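Side-chain contacts in flagellar brake protein YcgR (Klebsiella pneumoniae, PDB 5KEC), which binds the second messenger c-di-GMP and probably activates transcription of type 3 fimbriae genes linked to biofilm formation: residues B[21-24]-B[25-28]; B[32-35]-B[36-39]. All blocks are in the same frame, centred on the assembly; numbering follows the deposited sequence.

Contact 1 (B[21-24]-B[25-28]); sequences REEL and RKRT
The buried carboxylate of E23 lies against the hydroxyl of T28 where the chain leaves the helix. E23 OE1 and T28 OG1 are modelled 2.4 Å apart, shorter than a normal hydrogen bond and doubtful in exact length. CG of E23 lies anti to the carbonyl carbon (chi1 -58°), and a bend at chi2 (-56°) swings the carboxylate alongside the last turn, toward T28. The other carboxylate oxygen, OE2, bonds to S71 OG. K26 runs beside E23, but its NZ goes on to a salt bridge with D72. Farther round, E22 OE2 and R25 NH2 form a long salt bridge of 3.8 Å, the two planes 53° apart; R25 is poorly ordered and the bridge probably loose.

Behind these side chains the backbone closes in a Schellman motif. T28 N donates to E23 O (3.0 Å) and R27 N to L24 O (3.1 Å), with R27 at positive phi as the C-prime residue. The E23 carbonyl thus holds T28 N.

The motif ends helix 13-25 before strand 29-34. L24 packs on L43 and V46 of strand 37-46, while E23 and K26 reach S71, the last residue of strand 64-71, and D72 just after it.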
# COMPACT_ATOMS: atom_id res chain seq x y z
N ARG B 21 15.22 13.84 13.32
CA ARG B 21 15.67 14.16 14.67
C ARG B 21 14.71 15.09 15.40
O ARG B 21 14.49 14.94 16.60
CB ARG B 21 17.07 14.78 14.64
CG ARG B 21 18.17 13.80 14.25
CD ARG B 21 19.54 14.42 14.48
NE ARG B 21 20.63 13.51 14.14
CZ ARG B 21 21.08 12.56 14.95
NH1 ARG B 21 20.53 12.38 16.14
NH2 ARG B 21 22.08 11.77 14.56
N GLU B 22 14.14 16.04 14.67
CA GLU B 22 13.22 17.01 15.25
C GLU B 22 11.90 16.35 15.61
O GLU B 22 11.39 16.53 16.72
CB GLU B 22 13.00 18.18 14.30
CG GLU B 22 12.02 19.21 14.82
CD GLU B 22 12.02 20.49 14.00
OE1 GLU B 22 11.54 20.47 12.85
OE2 GLU B 22 12.52 21.51 14.51
N GLU B 23 11.34 15.60 14.67
CA GLU B 23 10.06 14.93 14.92
C GLU B 23 10.20 13.92 16.06
O GLU B 23 9.28 13.76 16.87
CB GLU B 23 9.55 14.27 13.64
CG GLU B 23 9.37 15.23 12.47
CD GLU B 23 8.46 16.41 12.80
OE1 GLU B 23 7.47 16.24 13.55
OE2 GLU B 23 8.73 17.52 12.31
N LEU B 24 11.34 13.25 16.13
CA LEU B 24 11.64 12.36 17.24
C LEU B 24 11.48 13.11 18.57
O LEU B 24 10.81 12.65 19.50
CB LEU B 24 13.06 11.82 17.11
CG LEU B 24 13.66 11.21 18.38
CD1 LEU B 24 13.19 9.78 18.54
CD2 LEU B 24 15.18 11.28 18.30
N ARG B 25 12.09 14.30 18.61
CA ARG B 25 12.13 15.14 19.80
C ARG B 25 10.76 15.69 20.17
O ARG B 25 10.50 16.00 21.33
CB ARG B 25 13.13 16.28 19.58
CG ARG B 25 13.18 17.30 20.70
CD ARG B 25 14.25 18.36 20.43
NE ARG B 25 13.84 19.33 19.42
CZ ARG B 25 14.66 20.20 18.83
NH1 ARG B 25 15.95 20.20 19.15
NH2 ARG B 25 14.20 21.05 17.93
N LYS B 26 9.89 15.81 19.19
CA LYS B 26 8.56 16.34 19.43
C LYS B 26 7.55 15.23 19.66
O LYS B 26 6.36 15.48 19.79
CB LYS B 26 8.12 17.23 18.27
CG LYS B 26 9.10 18.36 18.02
CD LYS B 26 8.43 19.56 17.38
CE LYS B 26 7.82 19.21 16.04
NZ LYS B 26 7.22 20.41 15.39
N ARG B 27 8.05 13.99 19.73
CA ARG B 27 7.19 12.82 19.86
C ARG B 27 6.10 12.80 18.80
O ARG B 27 4.98 12.40 19.07
CB ARG B 27 6.56 12.76 21.25
CG ARG B 27 7.52 12.52 22.39
CD ARG B 27 6.76 12.43 23.72
NE ARG B 27 5.66 11.47 23.62
CZ ARG B 27 4.38 11.80 23.45
NH1 ARG B 27 4.03 13.08 23.36
NH2 ARG B 27 3.46 10.86 23.36
N THR B 28 6.44 13.25 17.60
CA THR B 28 5.49 13.26 16.49
C THR B 28 4.95 11.86 16.23
O THR B 28 5.71 10.89 16.24
CB THR B 28 6.13 13.83 15.22
OG1 THR B 28 6.52 15.18 15.48
CG2 THR B 28 5.16 13.80 14.04
O HOH W 1 8.32 10.43 16.77

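Contact 2 (B[32-35]-B[36-39]); sequences IFFN and NTSI
I32 pairs with I39 on the hairpin of strands 29-34 and 37-46, part of a larger antiparallel sheet. Their backbones are joined both ways: I32 N to I39 O is 3.0 Å and I39 N to I32 O is 3.1 Å. The side chains run alongside each other, I32 CD1 meeting I39 CD1 at 3.9 Å.

F33 and S38 form a non-hydrogen-bonded pair on the other face. CD1 of the F33 ring lies 3.8 Å from S38 CB, while S38 OG bonds to E31 OE2.

F34 returns to the isoleucine face. Its CG sits between the backbone N and the carbonyl carbon (chi1 40°), and the ring has I32 CG2 at its edge, CE1 3.9 Å from T37 CB and CZ 4.2 Å from I39 CG2. F34 N bonds to T37 O, and T37 N returns to F34 O at 2.9 Å, closing the type II' turn, where N35 takes the positive phi.

I32, F34 and I39 make a largely apolar face, T37 OG1 its polar member, with I53, I65 and F67 packed on I32. F33 and S38 instead adjoin R114, and F33 nears R110; both arginines bind c-di-GMP in another structure, so this face probably borders the ligand site, empty here.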
# COMPACT_ATOMS: atom_id res chain seq x y z
N ILE B 32 2.37 3.83 10.41
CA ILE B 32 2.97 2.78 9.59
C ILE B 32 1.88 1.95 8.94
O ILE B 32 1.03 1.39 9.64
CB ILE B 32 3.82 1.83 10.47
CG1 ILE B 32 4.62 2.63 11.50
CG2 ILE B 32 4.71 0.94 9.61
CD1 ILE B 32 5.38 1.77 12.50
N PHE B 33 1.89 1.88 7.61
CA PHE B 33 0.91 1.09 6.88
C PHE B 33 1.52 -0.20 6.36
O PHE B 33 2.62 -0.19 5.80
CB PHE B 33 0.35 1.88 5.68
CG PHE B 33 -0.33 3.15 6.05
CD1 PHE B 33 -1.66 3.15 6.45
CD2 PHE B 33 0.35 4.36 5.98
CE1 PHE B 33 -2.29 4.34 6.79
CE2 PHE B 33 -0.29 5.55 6.31
CZ PHE B 33 -1.61 5.53 6.72
N PHE B 34 0.82 -1.31 6.55
CA PHE B 34 1.16 -2.54 5.85
C PHE B 34 -0.08 -3.38 5.64
O PHE B 34 -0.82 -3.66 6.58
CB PHE B 34 2.25 -3.34 6.58
CG PHE B 34 2.10 -3.35 8.08
CD1 PHE B 34 1.51 -4.42 8.72
CD2 PHE B 34 2.55 -2.29 8.84
CE1 PHE B 34 1.38 -4.43 10.09
CE2 PHE B 34 2.42 -2.29 10.21
CZ PHE B 34 1.83 -3.37 10.83
N ASN B 35 -0.32 -3.75 4.39
CA ASN B 35 -1.47 -4.57 4.04
C ASN B 35 -2.79 -3.91 4.46
O ASN B 35 -3.19 -2.88 3.92
CB ASN B 35 -1.34 -5.96 4.67
CG ASN B 35 0.01 -6.60 4.37
OD1 ASN B 35 0.57 -6.41 3.29
ND2 ASN B 35 0.54 -7.35 5.33
N ASN B 36 -3.44 -4.51 5.45
CA ASN B 36 -4.74 -4.05 5.92
C ASN B 36 -4.61 -3.08 7.09
O ASN B 36 -5.57 -2.39 7.46
CB ASN B 36 -5.55 -5.26 6.40
CG ASN B 36 -6.92 -5.31 5.80
OD1 ASN B 36 -7.15 -4.80 4.70
ND2 ASN B 36 -7.87 -5.92 6.52
N THR B 37 -3.42 -3.04 7.66
CA THR B 37 -3.22 -2.50 8.99
C THR B 37 -2.50 -1.16 9.02
O THR B 37 -1.67 -0.86 8.16
CB THR B 37 -2.44 -3.50 9.86
OG1 THR B 37 -3.10 -4.77 9.84
CG2 THR B 37 -2.32 -3.01 11.30
N SER B 38 -2.83 -0.37 10.03
CA SER B 38 -2.16 0.89 10.28
C SER B 38 -1.95 1.00 11.78
O SER B 38 -2.88 0.80 12.56
CB SER B 38 -3.01 2.06 9.78
OG SER B 38 -2.62 3.27 10.40
N ILE B 39 -0.72 1.30 12.19
CA ILE B 39 -0.47 1.54 13.60
C ILE B 39 0.14 2.92 13.80
O ILE B 39 0.83 3.44 12.93
CB ILE B 39 0.42 0.46 14.23
CG1 ILE B 39 1.89 0.74 13.96
CG2 ILE B 39 0.03 -0.93 13.72
CD1 ILE B 39 2.82 -0.31 14.53

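Both contacts are local and only partly buried, and they follow one another along the chain: contact 1 ends helix 13-25 and delivers the chain to strand 29-34, whose far end turns back in contact 2. Their centres are 21 Å apart. Contact 1 lies toward the outside, about 25 Å from the centre of the chain, and is dominated by charged and polar side chains, with the buried E23 as its inner point. Contact 2, about 8 Å from that centre, relies on paired strand backbones and apolar contacts, its exposed asparagines confined to the turn. Each also approaches a c-di-GMP-binding residue: H70 near T28 in contact 1, R110 and R114 beside contact 2.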